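Local coordinates for TfuA domain-containing protein (Methanosarcina acetivorans, PDB 6XP8), which probably assists the YcaO-dependent conversion of a peptide backbone amide to a thioamide, as a TfuA-family biosynthetic protein, at residues Val72-Ser84 and Gly90-Arg102. Residues are numbered along the deposited sequence; the frame is centred on the assembly and turned at random.
Sequences VVGGASMGALRAS and GMVGVGKVYEWYR
Leu81 lays CD1 over one face of the Tyr101 ring, off centre, 3.9 Å from the ring centroid in a CH-pi contact. With CG anti to the carbonyl carbon (chi1 -84°), Tyr101 spreads its ring along the flank of helix 78-84, CD2 beside Ala80 C, while its CB packs 3.5 Å from Ser84 CB; its hydroxyl bonds to Ser108 O. A serine here would probably strip Leu81 CD1 of its aromatic cover, open a gap beside Ala80 and leave Ser108 O without this partner. Ala80 CB fits against Val97 CG1 at 3.6 Å, where helices 78-84 and 96-102 cross at -37°. Toward the strands, Gly93, having no side chain, lets the Tyr98 ring lie flat over its CA; Ser84 N sits at the ring edge, and Ala83 CB is 3.7 Å from Tyr98 CD1. Met91, fully extended, passes its thioether between strand 71-74 and helix 78-84, CE touching Gly74 CA and lying 3.6 Å from Ala83 N. Three backbone hydrogen bonds join the parallel strands: Val92 N to Val72 O, Gly74 N to Val92 O and, the most bent at 153°, Val94 N to Gly74 O. Strand 71-74, helix 78-86 and strand 92-93 thus form a parallel beta-alpha-beta unit at the sheet edge, strand 92-93 outermost.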
loop_
_atom_site.group_PDB
_atom_site.type_symbol
_atom_site.label_atom_id
_atom_site.label_comp_id
_atom_site.label_asym_id
_atom_site.label_seq_id
_atom_site.Cartn_x
_atom_site.Cartn_y
_atom_site.Cartn_z
ATOM N N VAL A 72 -15.144 -0.575 -9.321
ATOM C CA VAL A 72 -13.695 -0.562 -9.083
ATOM C C VAL A 72 -13.430 0.017 -7.694
ATOM O O VAL A 72 -13.819 1.152 -7.402
ATOM C CB VAL A 72 -12.906 0.209 -10.181
ATOM C CG1 VAL A 72 -11.397 0.094 -9.953
ATOM C CG2 VAL A 72 -13.248 -0.316 -11.576
ATOM N N VAL A 73 -12.767 -0.784 -6.859
ATOM C CA VAL A 73 -12.382 -0.410 -5.498
ATOM C C VAL A 73 -10.866 -0.319 -5.467
ATOM O O VAL A 73 -10.184 -1.173 -6.028
ATOM C CB VAL A 73 -12.856 -1.453 -4.451
ATOM C CG1 VAL A 73 -12.502 -1.023 -3.023
ATOM C CG2 VAL A 73 -14.349 -1.686 -4.563
ATOM N N GLY A 74 -10.354 0.730 -4.825
ATOM C CA GLY A 74 -8.919 0.875 -4.604
ATOM C C GLY A 74 -8.562 1.258 -3.187
ATOM O O GLY A 74 -9.308 1.976 -2.524
ATOM N N GLY A 75 -7.413 0.764 -2.730
ATOM C CA GLY A 75 -6.822 1.178 -1.464
ATOM C C GLY A 75 -5.419 0.635 -1.271
ATOM O O GLY A 75 -4.904 -0.123 -2.116
ATOM N N ALA A 76 -4.818 1.028 -0.145
ATOM C CA ALA A 76 -3.494 0.569 0.341
ATOM C C ALA A 76 -2.275 1.111 -0.415
ATOM O O ALA A 76 -1.374 1.702 0.192
ATOM C CB ALA A 76 -3.429 -0.955 0.469
ATOM N N SER A 77 -2.252 0.904 -1.729
ATOM C CA SER A 77 -1.060 1.164 -2.525
ATOM C C SER A 77 -1.429 1.876 -3.828
ATOM O O SER A 77 -1.940 2.996 -3.776
ATOM C CB SER A 77 -0.314 -0.151 -2.767
ATOM O OG SER A 77 1.042 0.083 -3.107
ATOM N N MET A 78 -1.180 1.246 -4.983
ATOM C CA MET A 78 -1.621 1.813 -6.269
ATOM C C MET A 78 -3.130 2.094 -6.276
ATOM O O MET A 78 -3.577 3.093 -6.849
ATOM C CB MET A 78 -1.201 0.939 -7.466
ATOM C CG MET A 78 -1.693 1.436 -8.829
ATOM S SD MET A 78 -1.174 3.119 -9.251
ATOM C CE MET A 78 0.295 2.810 -10.226
ATOM N N GLY A 79 -3.906 1.234 -5.618
ATOM C CA GLY A 79 -5.351 1.440 -5.517
ATOM C C GLY A 79 -5.723 2.702 -4.756
ATOM O O GLY A 79 -6.702 3.372 -5.093
ATOM N N ALA A 80 -4.945 3.026 -3.727
ATOM C CA ALA A 80 -5.162 4.249 -2.941
ATOM C C ALA A 80 -4.868 5.506 -3.761
ATOM O O ALA A 80 -5.648 6.459 -3.737
ATOM C CB ALA A 80 -4.318 4.225 -1.679
ATOM N N LEU A 81 -3.751 5.483 -4.488
ATOM C CA LEU A 81 -3.348 6.583 -5.354
ATOM C C LEU A 81 -4.377 6.826 -6.460
ATOM O O LEU A 81 -4.849 7.952 -6.632
ATOM C CB LEU A 81 -1.947 6.328 -5.939
ATOM C CG LEU A 81 -1.320 7.425 -6.814
ATOM C CD1 LEU A 81 -1.101 8.712 -6.030
ATOM C CD2 LEU A 81 -0.008 6.924 -7.403
ATOM N N ARG A 82 -4.736 5.770 -7.190
ATOM C CA ARG A 82 -5.724 5.886 -8.269
ATOM C C ARG A 82 -7.119 6.281 -7.777
ATOM O O ARG A 82 -7.796 7.089 -8.425
ATOM C CB ARG A 82 -5.786 4.607 -9.112
ATOM C CG ARG A 82 -4.567 4.372 -9.990
ATOM C CD ARG A 82 -4.513 5.282 -11.207
ATOM N NE ARG A 82 -3.306 4.991 -11.976
ATOM C CZ ARG A 82 -2.152 5.644 -11.874
ATOM N NH1 ARG A 82 -2.016 6.683 -11.053
ATOM N NH2 ARG A 82 -1.119 5.254 -12.610
ATOM N N ALA A 83 -7.539 5.745 -6.630
ATOM C CA ALA A 83 -8.843 6.114 -6.076
ATOM C C ALA A 83 -8.893 7.600 -5.706
ATOM O O ALA A 83 -9.917 8.253 -5.913
ATOM C CB ALA A 83 -9.222 5.237 -4.898
ATOM N N SER A 84 -7.774 8.140 -5.216
ATOM C CA SER A 84 -7.687 9.571 -4.908
ATOM C C SER A 84 -7.795 10.447 -6.162
ATOM O O SER A 84 -8.240 11.599 -6.087
ATOM C CB SER A 84 -6.408 9.894 -4.130
ATOM O OG SER A 84 -5.271 9.953 -4.974
ATOM N N GLY A 90 -16.269 7.628 -10.031
ATOM C CA GLY A 90 -16.933 6.387 -9.630
ATOM C C GLY A 90 -16.070 5.330 -8.965
ATOM O O GLY A 90 -16.600 4.341 -8.458
ATOM N N MET A 91 -14.750 5.517 -8.973
ATOM C CA MET A 91 -13.861 4.610 -8.237
ATOM C C MET A 91 -14.051 4.792 -6.731
ATOM O O MET A 91 -14.083 5.914 -6.232
ATOM C CB MET A 91 -12.396 4.796 -8.634
ATOM C CG MET A 91 -11.469 3.710 -8.098
ATOM S SD MET A 91 -9.845 3.809 -8.864
ATOM C CE MET A 91 -8.894 2.677 -7.848
ATOM N N VAL A 92 -14.184 3.672 -6.029
ATOM C CA VAL A 92 -14.377 3.663 -4.585
ATOM C C VAL A 92 -13.002 3.559 -3.938
ATOM O O VAL A 92 -12.254 2.628 -4.225
ATOM C CB VAL A 92 -15.246 2.456 -4.139
ATOM C CG1 VAL A 92 -15.433 2.441 -2.625
ATOM C CG2 VAL A 92 -16.601 2.455 -4.848
ATOM N N GLY A 93 -12.674 4.528 -3.084
ATOM C CA GLY A 93 -11.469 4.460 -2.257
ATOM C C GLY A 93 -11.790 4.021 -0.842
ATOM O O GLY A 93 -12.809 4.437 -0.280
ATOM N N VAL A 94 -10.931 3.176 -0.269
ATOM C CA VAL A 94 -11.084 2.733 1.129
ATOM C C VAL A 94 -9.730 2.704 1.831
ATOM O O VAL A 94 -8.701 2.455 1.197
ATOM C CB VAL A 94 -11.795 1.350 1.286
ATOM C CG1 VAL A 94 -13.222 1.379 0.758
ATOM C CG2 VAL A 94 -11.015 0.230 0.618
ATOM N N GLY A 95 -9.748 2.963 3.135
ATOM C CA GLY A 95 -8.555 2.871 3.965
ATOM C C GLY A 95 -7.861 4.198 4.196
ATOM O O GLY A 95 -8.175 5.200 3.545
ATOM N N LYS A 96 -6.892 4.186 5.109
ATOM C CA LYS A 96 -6.195 5.403 5.549
ATOM C C LYS A 96 -5.297 6.026 4.473
ATOM O O LYS A 96 -5.243 7.258 4.343
ATOM C CB LYS A 96 -5.391 5.140 6.834
ATOM C CG LYS A 96 -6.215 4.652 8.028
ATOM C CD LYS A 96 -7.069 5.734 8.678
ATOM C CE LYS A 96 -7.607 5.275 10.028
ATOM N NZ LYS A 96 -8.709 6.143 10.543
ATOM N N VAL A 97 -4.606 5.184 3.701
ATOM C CA VAL A 97 -3.704 5.669 2.646
ATOM C C VAL A 97 -4.508 6.465 1.610
ATOM O O VAL A 97 -4.098 7.559 1.216
ATOM C CB VAL A 97 -2.858 4.533 2.005
ATOM C CG1 VAL A 97 -1.924 5.084 0.937
ATOM C CG2 VAL A 97 -2.027 3.813 3.060
ATOM N N TYR A 98 -5.663 5.930 1.210
ATOM C CA TYR A 98 -6.587 6.643 0.331
ATOM C C TYR A 98 -7.008 7.995 0.925
ATOM O O TYR A 98 -6.953 9.016 0.237
ATOM C CB TYR A 98 -7.830 5.798 0.026
ATOM C CG TYR A 98 -8.981 6.614 -0.536
ATOM C CD1 TYR A 98 -8.902 7.193 -1.810
ATOM C CD2 TYR A 98 -10.139 6.824 0.223
ATOM C CE1 TYR A 98 -9.953 7.955 -2.317
ATOM C CE2 TYR A 98 -11.197 7.573 -0.280
ATOM C CZ TYR A 98 -11.098 8.134 -1.540
ATOM O OH TYR A 98 -12.156 8.873 -2.027
ATOM N N GLU A 99 -7.442 7.979 2.188
ATOM C CA GLU A 99 -7.847 9.193 2.905
ATOM C C GLU A 99 -6.754 10.265 2.908
ATOM O O GLU A 99 -7.033 11.435 2.628
ATOM C CB GLU A 99 -8.288 8.861 4.332
ATOM C CG GLU A 99 -9.626 8.134 4.410
ATOM C CD GLU A 99 -9.886 7.456 5.750
ATOM O OE1 GLU A 99 -9.114 7.654 6.720
ATOM O OE2 GLU A 99 -10.887 6.713 5.832
ATOM N N TRP A 100 -5.519 9.856 3.201
ATOM C CA TRP A 100 -4.378 10.781 3.206
ATOM C C TRP A 100 -4.087 11.394 1.836
ATOM O O TRP A 100 -3.806 12.587 1.751
ATOM C CB TRP A 100 -3.121 10.116 3.773
ATOM C CG TRP A 100 -3.192 9.748 5.229
ATOM C CD1 TRP A 100 -3.820 10.441 6.229
ATOM C CD2 TRP A 100 -2.576 8.617 5.852
ATOM N NE1 TRP A 100 -3.648 9.801 7.432
ATOM C CE2 TRP A 100 -2.890 8.678 7.232
ATOM C CE3 TRP A 100 -1.801 7.545 5.378
ATOM C CZ2 TRP A 100 -2.452 7.707 8.148
ATOM C CZ3 TRP A 100 -1.363 6.578 6.288
ATOM C CH2 TRP A 100 -1.696 6.668 7.657
ATOM N N TYR A 101 -4.160 10.585 0.775
ATOM C CA TYR A 101 -4.011 11.093 -0.598
ATOM C C TYR A 101 -5.137 12.069 -0.953
ATOM O O TYR A 101 -4.878 13.153 -1.482
ATOM C CB TYR A 101 -3.986 9.952 -1.625
ATOM C CG TYR A 101 -2.647 9.281 -1.866
ATOM C CD1 TYR A 101 -1.510 10.024 -2.235
ATOM C CD2 TYR A 101 -2.525 7.886 -1.777
ATOM C CE1 TYR A 101 -0.287 9.400 -2.460
ATOM C CE2 TYR A 101 -1.307 7.252 -2.011
ATOM C CZ TYR A 101 -0.198 8.011 -2.357
ATOM O OH TYR A 101 1.001 7.383 -2.589
ATOM N N ARG A 102 -6.375 11.666 -0.649
ATOM C CA ARG A 102 -7.582 12.466 -0.904
ATOM C C ARG A 102 -7.488 13.870 -0.290
ATOM O O ARG A 102 -7.810 14.866 -0.948
ATOM C CB ARG A 102 -8.819 11.722 -0.368
ATOM C CG ARG A 102 -10.161 12.402 -0.615
ATOM C CD ARG A 102 -11.244 11.855 0.309
ATOM N NE ARG A 102 -10.920 12.063 1.724
ATOM C CZ ARG A 102 -11.452 11.384 2.742
ATOM N NH1 ARG A 102 -12.354 10.430 2.531
ATOM N NH2 ARG A 102 -11.067 11.653 3.983
HETATM O O HOH W 1 -17.174 1.617 -8.734
HETATM O O HOH W 2 -6.087 3.074 1.481
#